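Local coordinates for protein NURA (Sulfolobus solfataricus, PDB 2YGK) that works with the HerA helicase as a manganese-dependent nuclease that resects DNA ends during repair of double-strand breaks, at residues 31-45 / 219-231. Numbering follows the deposited sequence.
Sequences IQDKVNEYWNEYVIN and VLELFTEKRGFSK
Strands 39-41 and 228-230 run antiparallel, with Asn40 and Phe229 as the hydrogen-bonded pair: Asn40 N donates to Phe229 O (2.8 Å) and Phe229 N to Asn40 O, while helices 31-38 and 219-223 lie almost perpendicular beside them (97°). Trp39, its CG opposite the backbone N (chi1 -173°), carries a broad indole to the end of helix 219-223: Thr224 CG2 sits over one face, 3.8 Å from the five-membered ring centroid, and Phe229 O lies over the opposite face, nearest CE3. NE1 makes a weak bond to Lys226 O at the ring edge. Replacing the indole by an alanine is likely to open a gap where Leu220 CD2 and Thr224 CG2 pack. Gly228 suits its place because any CB would clash with Asn40 O. Phe229 gives Asn40 CB a flat CH-pi face (3.6 Å to the centroid). Arg227 is long enough for NH1 to reach Tyr42 O (2.8 Å), from above the carbonyl plane, while NE meets Leu263 O and NH2 Asp288. Branched Val35 uses both methyls: CG2 slides past Val219 CG1 (3.4 Å), CG1 meets Thr224 CG2. Within this chain, strand 39-41 is an outermost strand of the mixed sheet, beside strand 228-236; helix 280-291 packs on Phe229, and Trp333 of the second subunit stacks on Phe223.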
ATOM      1  N   ILE A  31     -31.845   4.951  -0.848  1.00115.41           N
ATOM      2  CA  ILE A  31     -32.178   3.578  -1.239  1.00113.38           C
ATOM      3  C   ILE A  31     -32.653   2.590  -0.140  1.00112.40           C
ATOM      4  O   ILE A  31     -32.430   1.386  -0.273  1.00110.10           O
ATOM      5  CB  ILE A  31     -30.980   2.922  -2.025  1.00111.04           C
ATOM      6  CG1 ILE A  31     -29.664   3.066  -1.258  1.00110.00           C
ATOM      7  CG2 ILE A  31     -30.843   3.515  -3.435  1.00112.22           C
ATOM      8  CD1 ILE A  31     -29.562   2.173  -0.047  1.00107.90           C
ATOM      9  N   GLN A  32     -33.322   3.053   0.915  1.00114.64           N
ATOM     10  CA  GLN A  32     -34.046   2.109   1.805  1.00114.23           C
ATOM     11  C   GLN A  32     -35.177   1.390   1.035  1.00113.22           C
ATOM     12  O   GLN A  32     -35.525   0.247   1.361  1.00111.66           O
ATOM     13  CB  GLN A  32     -34.627   2.809   3.050  1.00117.32           C
ATOM     14  CG  GLN A  32     -35.222   1.848   4.115  1.00118.36           C
ATOM     15  CD  GLN A  32     -35.937   2.576   5.262  1.00123.21           C
ATOM     16  OE1 GLN A  32     -36.998   3.185   5.078  1.00125.98           O
ATOM     17  NE2 GLN A  32     -35.364   2.489   6.456  1.00124.72           N
ATOM     18  N   ASP A  33     -35.731   2.074   0.023  1.00113.85           N
ATOM     19  CA  ASP A  33     -36.758   1.514  -0.875  1.00113.04           C
ATOM     20  C   ASP A  33     -36.220   0.496  -1.909  1.00109.55           C
ATOM     21  O   ASP A  33     -36.697  -0.646  -1.976  1.00107.58           O
ATOM     22  CB  ASP A  33     -37.567   2.630  -1.593  1.00116.18           C
ATOM     23  CG  ASP A  33     -36.799   3.964  -1.740  1.00118.34           C
ATOM     24  OD1 ASP A  33     -35.602   4.049  -1.391  1.00116.75           O
ATOM     25  OD2 ASP A  33     -37.419   4.951  -2.196  1.00121.58           O
ATOM     26  N   LYS A  34     -35.233   0.915  -2.703  1.00108.00           N
ATOM     27  CA  LYS A  34     -34.742   0.106  -3.830  1.00105.32           C
ATOM     28  C   LYS A  34     -34.034  -1.176  -3.408  1.00100.06           C
ATOM     29  O   LYS A  34     -33.995  -2.139  -4.166  1.00 98.38           O
ATOM     30  CB  LYS A  34     -33.845   0.941  -4.750  1.00106.63           C
ATOM     31  CG  LYS A  34     -34.624   2.024  -5.455  1.00113.30           C
ATOM     32  CD  LYS A  34     -33.769   2.922  -6.330  1.00119.22           C
ATOM     33  CE  LYS A  34     -34.646   4.020  -6.963  1.00125.11           C
ATOM     34  NZ  LYS A  34     -33.887   4.980  -7.816  1.00128.58           N
ATOM     35  N   VAL A  35     -33.484  -1.200  -2.201  1.00 96.83           N
ATOM     36  CA  VAL A  35     -32.815  -2.399  -1.717  1.00 92.68           C
ATOM     37  C   VAL A  35     -33.757  -3.567  -1.798  1.00 90.27           C
ATOM     38  O   VAL A  35     -33.493  -4.539  -2.491  1.00 89.05           O
ATOM     39  CB  VAL A  35     -32.348  -2.261  -0.262  1.00 92.45           C
ATOM     40  CG1 VAL A  35     -32.118  -3.620   0.350  1.00 90.20           C
ATOM     41  CG2 VAL A  35     -31.090  -1.443  -0.199  1.00 92.47           C
ATOM     42  N   ASN A  36     -34.877  -3.449  -1.100  1.00 89.57           N
ATOM     43  CA  ASN A  36     -35.845  -4.543  -0.991  1.00 87.51           C
ATOM     44  C   ASN A  36     -36.477  -4.902  -2.347  1.00 85.52           C
ATOM     45  O   ASN A  36     -36.798  -6.059  -2.585  1.00 84.75           O
ATOM     46  CB  ASN A  36     -36.893  -4.197   0.072  1.00 89.45           C
ATOM     47  CG  ASN A  36     -36.260  -3.881   1.433  1.00 89.99           C
ATOM     48  OD1 ASN A  36     -35.319  -4.554   1.874  1.00 88.78           O
ATOM     49  ND2 ASN A  36     -36.771  -2.845   2.094  1.00 92.75           N
ATOM     50  N   GLU A  37     -36.612  -3.913  -3.230  1.00 84.25           N
ATOM     51  CA  GLU A  37     -36.912  -4.149  -4.638  1.00 82.49           C
ATOM     52  C   GLU A  37     -35.903  -5.130  -5.213  1.00 77.64           C
ATOM     53  O   GLU A  37     -36.274  -6.099  -5.843  1.00 76.57           O
ATOM     54  CB  GLU A  37     -36.820  -2.853  -5.461  1.00 84.99           C
ATOM     55  CG  GLU A  37     -37.708  -1.657  -4.999  1.00 89.72           C
ATOM     56  CD  GLU A  37     -39.105  -1.668  -5.556  1.00 93.31           C
ATOM     57  OE1 GLU A  37     -39.420  -2.524  -6.410  1.00 94.37           O
ATOM     58  OE2 GLU A  37     -39.893  -0.805  -5.128  1.00 97.91           O
ATOM     59  N   TYR A  38     -34.618  -4.866  -4.979  1.00 73.58           N
ATOM     60  CA  TYR A  38     -33.515  -5.613  -5.610  1.00 69.50           C
ATOM     61  C   TYR A  38     -32.931  -6.761  -4.793  1.00 64.15           C
ATOM     62  O   TYR A  38     -31.916  -7.294  -5.192  1.00 62.44           O
ATOM     63  CB  TYR A  38     -32.338  -4.688  -5.881  1.00 69.76           C
ATOM     64  CG  TYR A  38     -32.410  -3.732  -7.030  1.00 73.56           C
ATOM     65  CD1 TYR A  38     -33.541  -3.575  -7.821  1.00 78.59           C
ATOM     66  CD2 TYR A  38     -31.311  -2.947  -7.305  1.00 75.17           C
ATOM     67  CE1 TYR A  38     -33.536  -2.649  -8.876  1.00 81.82           C
ATOM     68  CE2 TYR A  38     -31.299  -2.051  -8.325  1.00 78.73           C
ATOM     69  CZ  TYR A  38     -32.394  -1.892  -9.107  1.00 81.39           C
ATOM     70  OH  TYR A  38     -32.287  -0.953 -10.107  1.00 85.22           O
ATOM     71  N   TRP A  39     -33.517  -7.098  -3.652  1.00 60.73           N
ATOM     72  CA  TRP A  39     -33.086  -8.264  -2.860  1.00 56.98           C
ATOM     73  C   TRP A  39     -34.138  -9.400  -2.862  1.00 56.01           C
ATOM     74  O   TRP A  39     -35.359  -9.155  -2.790  1.00 57.39           O
ATOM     75  CB  TRP A  39     -32.788  -7.836  -1.431  1.00 55.92           C
ATOM     76  CG  TRP A  39     -32.179  -8.894  -0.528  1.00 52.23           C
ATOM     77  CD1 TRP A  39     -32.766  -9.467   0.564  1.00 51.34           C
ATOM     78  CD2 TRP A  39     -30.858  -9.447  -0.604  1.00 45.04           C
ATOM     79  NE1 TRP A  39     -31.901 -10.362   1.148  1.00 49.30           N
ATOM     80  CE2 TRP A  39     -30.724 -10.363   0.452  1.00 45.82           C
ATOM     81  CE3 TRP A  39     -29.788  -9.263  -1.466  1.00 44.62           C
ATOM     82  CZ2 TRP A  39     -29.547 -11.107   0.670  1.00 45.77           C
ATOM     83  CZ3 TRP A  39     -28.603  -9.994  -1.253  1.00 43.54           C
ATOM     84  CH2 TRP A  39     -28.499 -10.907  -0.190  1.00 43.06           C
ATOM     85  N   ASN A  40     -33.656 -10.634  -2.939  1.00 53.16           N
ATOM     86  CA  ASN A  40     -34.521 -11.803  -2.920  1.00 52.73           C
ATOM     87  C   ASN A  40     -34.198 -12.675  -1.730  1.00 51.31           C
ATOM     88  O   ASN A  40     -33.074 -13.166  -1.610  1.00 50.69           O
ATOM     89  CB  ASN A  40     -34.368 -12.604  -4.214  1.00 52.07           C
ATOM     90  CG  ASN A  40     -34.746 -11.794  -5.434  1.00 53.69           C
ATOM     91  OD1 ASN A  40     -35.940 -11.696  -5.811  1.00 54.99           O
ATOM     92  ND2 ASN A  40     -33.727 -11.178  -6.061  1.00 53.03           N
ATOM     93  N   GLU A  41     -35.165 -12.845  -0.839  1.00 51.12           N
ATOM     94  CA  GLU A  41     -35.012 -13.767   0.279  1.00 50.57           C
ATOM     95  C   GLU A  41     -34.965 -15.174  -0.256  1.00 50.10           C
ATOM     96  O   GLU A  41     -35.678 -15.501  -1.189  1.00 51.71           O
ATOM     97  CB  GLU A  41     -36.157 -13.605   1.276  1.00 51.56           C
ATOM     98  CG  GLU A  41     -36.059 -12.326   2.056  1.00 52.32           C
ATOM     99  CD  GLU A  41     -37.216 -12.075   3.017  1.00 54.67           C
ATOM    100  OE1 GLU A  41     -37.781 -13.066   3.580  1.00 53.03           O
ATOM    101  OE2 GLU A  41     -37.541 -10.858   3.206  1.00 54.83           O
ATOM    102  N   TYR A  42     -34.104 -15.997   0.300  1.00 49.58           N
ATOM    103  CA  TYR A  42     -34.078 -17.406  -0.021  1.00 49.77           C
ATOM    104  C   TYR A  42     -33.642 -18.146   1.218  1.00 52.10           C
ATOM    105  O   TYR A  42     -32.476 -18.443   1.417  1.00 51.06           O
ATOM    106  CB  TYR A  42     -33.150 -17.696  -1.193  1.00 47.99           C
ATOM    107  CG  TYR A  42     -33.172 -19.133  -1.630  1.00 45.32           C
ATOM    108  CD1 TYR A  42     -34.368 -19.761  -1.952  1.00 46.05           C
ATOM    109  CD2 TYR A  42     -32.008 -19.869  -1.724  1.00 43.83           C
ATOM    110  CE1 TYR A  42     -34.401 -21.086  -2.357  1.00 46.45           C
ATOM    111  CE2 TYR A  42     -32.022 -21.199  -2.131  1.00 43.77           C
ATOM    112  CZ  TYR A  42     -33.221 -21.803  -2.446  1.00 45.71           C
ATOM    113  OH  TYR A  42     -33.266 -23.117  -2.863  1.00 47.96           O
ATOM    114  N   VAL A  43     -34.604 -18.450   2.059  1.00 56.60           N
ATOM    115  CA  VAL A  43     -34.289 -18.954   3.366  1.00 60.32           C
ATOM    116  C   VAL A  43     -34.058 -20.484   3.449  1.00 63.18           C
ATOM    117  O   VAL A  43     -33.315 -20.898   4.310  1.00 63.48           O
ATOM    118  CB  VAL A  43     -35.302 -18.397   4.420  1.00 61.88           C
ATOM    119  CG1 VAL A  43     -36.627 -19.163   4.399  1.00 63.35           C
ATOM    120  CG2 VAL A  43     -34.684 -18.393   5.805  1.00 63.87           C
ATOM    121  N   ILE A  44     -34.640 -21.310   2.573  1.00 67.61           N
ATOM    122  CA  ILE A  44     -34.474 -22.797   2.687  1.00 71.86           C
ATOM    123  C   ILE A  44     -33.269 -23.319   1.927  1.00 73.38           C
ATOM    124  O   ILE A  44     -33.071 -22.951   0.771  1.00 73.14           O
ATOM    125  CB  ILE A  44     -35.675 -23.636   2.100  1.00 73.77           C
ATOM    126  CG1 ILE A  44     -37.007 -23.316   2.775  1.00 75.75           C
ATOM    127  CG2 ILE A  44     -35.418 -25.152   2.260  1.00 75.09           C
ATOM    128  CD1 ILE A  44     -38.160 -24.201   2.291  1.00 77.06           C
ATOM    129  N   ASN A  45     -32.502 -24.210   2.560  1.00 77.03           N
ATOM    130  CA  ASN A  45     -31.358 -24.906   1.915  1.00 78.89           C
ATOM    131  C   ASN A  45     -31.721 -26.294   1.351  1.00 81.47           C
ATOM    132  O   ASN A  45     -32.808 -26.830   1.636  1.00 83.03           O
ATOM    133  CB  ASN A  45     -30.164 -25.036   2.895  1.00 79.16           C
ATOM    134  CG  ASN A  45     -30.452 -25.977   4.106  1.00 83.56           C
ATOM    135  OD1 ASN A  45     -31.522 -26.594   4.224  1.00 87.37           O
ATOM    136  ND2 ASN A  45     -29.471 -26.083   5.004  1.00 86.92           N
ATOM    137  N   VAL A 219     -24.408  -1.393   0.811  1.00 51.72           N
ATOM    138  CA  VAL A 219     -25.844  -1.133   0.803  1.00 52.64           C
ATOM    139  C   VAL A 219     -26.649  -2.373   1.227  1.00 51.34           C
ATOM    140  O   VAL A 219     -27.518  -2.271   2.069  1.00 52.07           O
ATOM    141  CB  VAL A 219     -26.316  -0.591  -0.582  1.00 53.25           C
ATOM    142  CG1 VAL A 219     -27.754  -0.807  -0.777  1.00 53.50           C
ATOM    143  CG2 VAL A 219     -26.055   0.874  -0.679  1.00 55.58           C
ATOM    144  N   LEU A 220     -26.338  -3.545   0.689  1.00 49.51           N
ATOM    145  CA  LEU A 220     -27.082  -4.770   1.061  1.00 48.90           C
ATOM    146  C   LEU A 220     -26.874  -5.267   2.492  1.00 48.76           C
ATOM    147  O   LEU A 220     -27.727  -5.945   3.063  1.00 49.25           O
ATOM    148  CB  LEU A 220     -26.737  -5.919   0.119  1.00 47.10           C
ATOM    149  CG  LEU A 220     -27.096  -5.707  -1.342  1.00 47.49           C
ATOM    150  CD1 LEU A 220     -26.291  -6.668  -2.192  1.00 43.97           C
ATOM    151  CD2 LEU A 220     -28.632  -5.838  -1.549  1.00 48.58           C
ATOM    152  N   GLU A 221     -25.719  -4.971   3.063  1.00 49.20           N
ATOM    153  CA  GLU A 221     -25.404  -5.405   4.421  1.00 49.44           C
ATOM    154  C   GLU A 221     -26.118  -4.519   5.397  1.00 50.96           C
ATOM    155  O   GLU A 221     -26.473  -4.959   6.481  1.00 51.60           O
ATOM    156  CB  GLU A 221     -23.904  -5.374   4.666  1.00 49.28           C
ATOM    157  CG  GLU A 221     -23.131  -6.492   3.936  1.00 49.88           C
ATOM    158  CD  GLU A 221     -21.608  -6.373   4.064  1.00 53.14           C
ATOM    159  OE1 GLU A 221     -21.115  -5.524   4.847  1.00 54.39           O
ATOM    160  OE2 GLU A 221     -20.902  -7.148   3.374  1.00 55.99           O
ATOM    161  N   LEU A 222     -26.336  -3.267   5.010  1.00 51.88           N
ATOM    162  CA  LEU A 222     -27.031  -2.348   5.880  1.00 54.29           C
ATOM    163  C   LEU A 222     -28.518  -2.629   5.906  1.00 55.09           C
ATOM    164  O   LEU A 222     -29.099  -2.722   6.999  1.00 57.19           O
ATOM    165  CB  LEU A 222     -26.768  -0.886   5.483  1.00 55.95           C
ATOM    166  CG  LEU A 222     -25.393  -0.337   5.851  1.00 54.36           C
ATOM    167  CD1 LEU A 222     -25.349   1.077   5.429  1.00 54.97           C
ATOM    168  CD2 LEU A 222     -25.120  -0.467   7.336  1.00 53.89           C
ATOM    169  N   PHE A 223     -29.119  -2.813   4.725  1.00 53.87           N
ATOM    170  CA  PHE A 223     -30.582  -2.811   4.590  1.00 54.74           C
ATOM    171  C   PHE A 223     -31.281  -4.145   4.334  1.00 53.55           C
ATOM    172  O   PHE A 223     -32.479  -4.161   4.097  1.00 54.40           O
ATOM    173  CB  PHE A 223     -30.978  -1.792   3.534  1.00 55.75           C
ATOM    174  CG  PHE A 223     -30.586  -0.398   3.900  1.00 56.85           C
ATOM    175  CD1 PHE A 223     -31.183   0.219   4.972  1.00 58.04           C
ATOM    176  CD2 PHE A 223     -29.569   0.268   3.217  1.00 55.70           C
ATOM    177  CE1 PHE A 223     -30.803   1.492   5.347  1.00 62.04           C
ATOM    178  CE2 PHE A 223     -29.185   1.539   3.576  1.00 57.30           C
ATOM    179  CZ  PHE A 223     -29.801   2.163   4.640  1.00 60.86           C
ATOM    180  N   THR A 224     -30.542  -5.254   4.386  1.00 51.59           N
ATOM    181  CA  THR A 224     -31.140  -6.585   4.383  1.00 50.00           C
ATOM    182  C   THR A 224     -30.472  -7.402   5.479  1.00 50.45           C
ATOM    183  O   THR A 224     -29.307  -7.143   5.829  1.00 50.51           O
ATOM    184  CB  THR A 224     -30.951  -7.288   3.032  1.00 48.06           C
ATOM    185  OG1 THR A 224     -29.617  -7.793   2.903  1.00 44.46           O
ATOM    186  CG2 THR A 224     -31.239  -6.350   1.876  1.00 46.95           C
ATOM    187  N   GLU A 225     -31.202  -8.367   6.024  1.00 51.51           N
ATOM    188  CA  GLU A 225     -30.675  -9.254   7.061  1.00 52.27           C
ATOM    189  C   GLU A 225     -30.660 -10.694   6.619  1.00 50.03           C
ATOM    190  O   GLU A 225     -29.730 -11.420   6.957  1.00 48.26           O
ATOM    191  CB  GLU A 225     -31.485  -9.141   8.367  1.00 55.30           C
ATOM    192  CG  GLU A 225     -30.793  -9.730   9.658  1.00 60.69           C
ATOM    193  CD  GLU A 225     -31.306 -11.136  10.108  1.00 66.93           C
ATOM    194  OE1 GLU A 225     -32.529 -11.305  10.314  1.00 71.36           O
ATOM    195  OE2 GLU A 225     -30.479 -12.071  10.290  1.00 70.86           O
ATOM    196  N   LYS A 226     -31.694 -11.104   5.883  1.00 49.52           N
ATOM    197  CA  LYS A 226     -31.962 -12.519   5.664  1.00 49.16           C
ATOM    198  C   LYS A 226     -31.126 -13.110   4.522  1.00 47.33           C
ATOM    199  O   LYS A 226     -30.708 -12.414   3.577  1.00 46.39           O
ATOM    200  CB  LYS A 226     -33.445 -12.755   5.406  1.00 50.71           C
ATOM    201  CG  LYS A 226     -34.344 -12.653   6.643  1.00 54.18           C
ATOM    202  CD  LYS A 226     -34.526 -14.020   7.260  1.00 57.13           C
ATOM    203  CE  LYS A 226     -35.160 -14.000   8.660  1.00 61.48           C
ATOM    204  NZ  LYS A 226     -35.716 -15.390   9.031  1.00 62.59           N
ATOM    205  N   ARG A 227     -30.868 -14.411   4.624  1.00 46.23           N
ATOM    206  CA  ARG A 227     -30.194 -15.151   3.556  1.00 44.25           C
ATOM    207  C   ARG A 227     -30.869 -14.914   2.192  1.00 42.69           C
ATOM    208  O   ARG A 227     -32.084 -14.968   2.081  1.00 42.97           O
ATOM    209  CB  ARG A 227     -30.200 -16.635   3.903  1.00 44.50           C
ATOM    210  CG  ARG A 227     -29.697 -17.574   2.812  1.00 45.77           C
ATOM    211  CD  ARG A 227     -29.862 -19.036   3.278  1.00 47.40           C
ATOM    212  NE  ARG A 227     -29.065 -20.008   2.517  1.00 45.70           N
ATOM    213  CZ  ARG A 227     -29.539 -20.802   1.553  1.00 48.60           C
ATOM    214  NH1 ARG A 227     -30.805 -20.725   1.160  1.00 50.26           N
ATOM    215  NH2 ARG A 227     -28.734 -21.677   0.954  1.00 49.32           N
ATOM    216  N   GLY A 228     -30.072 -14.651   1.168  1.00 40.34           N
ATOM    217  CA  GLY A 228     -30.615 -14.360  -0.139  1.00 40.00           C
ATOM    218  C   GLY A 228     -29.638 -13.956  -1.237  1.00 38.67           C
ATOM    219  O   GLY A 228     -28.464 -14.252  -1.197  1.00 36.92           O
ATOM    220  N   PHE A 229     -30.169 -13.299  -2.257  1.00 39.70           N
ATOM    221  CA  PHE A 229     -29.410 -12.955  -3.430  1.00 39.72           C
ATOM    222  C   PHE A 229     -29.972 -11.756  -4.108  1.00 41.50           C
ATOM    223  O   PHE A 229     -31.120 -11.424  -3.955  1.00 43.13           O
ATOM    224  CB  PHE A 229     -29.353 -14.121  -4.404  1.00 39.62           C
ATOM    225  CG  PHE A 229     -30.662 -14.509  -4.952  1.00 40.59           C
ATOM    226  CD1 PHE A 229     -31.506 -15.363  -4.240  1.00 42.91           C
ATOM    227  CD2 PHE A 229     -31.074 -14.041  -6.185  1.00 42.44           C
ATOM    228  CE1 PHE A 229     -32.757 -15.741  -4.764  1.00 43.52           C
ATOM    229  CE2 PHE A 229     -32.320 -14.405  -6.714  1.00 42.58           C
ATOM    230  CZ  PHE A 229     -33.155 -15.254  -6.007  1.00 42.72           C
ATOM    231  N   SER A 230     -29.138 -11.071  -4.857  1.00 43.18           N
ATOM    232  CA  SER A 230     -29.557  -9.819  -5.462  1.00 45.44           C
ATOM    233  C   SER A 230     -30.014 -10.025  -6.877  1.00 47.72           C
ATOM    234  O   SER A 230     -29.742 -11.050  -7.486  1.00 47.63           O
ATOM    235  CB  SER A 230     -28.359  -8.894  -5.527  1.00 45.42           C
ATOM    236  OG  SER A 230     -27.448  -9.345  -6.512  1.00 42.49           O
ATOM    237  N   LYS A 231     -30.643  -9.003  -7.429  1.00 50.91           N
ATOM    238  CA  LYS A 231     -30.739  -8.885  -8.859  1.00 53.32           C
ATOM    239  C   LYS A 231     -29.377  -9.237  -9.496  1.00 53.35           C
ATOM    240  O   LYS A 231     -28.304  -8.889  -8.976  1.00 51.66           O
ATOM    241  CB  LYS A 231     -31.161  -7.477  -9.230  1.00 55.64           C
ATOM    242  CG  LYS A 231     -31.047  -7.176 -10.706  1.00 60.20           C
ATOM    243  CD  LYS A 231     -31.965  -6.021 -11.138  1.00 67.48           C
ATOM    244  CE  LYS A 231     -32.259  -6.105 -12.644  1.00 71.77           C
ATOM    245  NZ  LYS A 231     -32.509  -4.798 -13.307  1.00 75.80           N
TER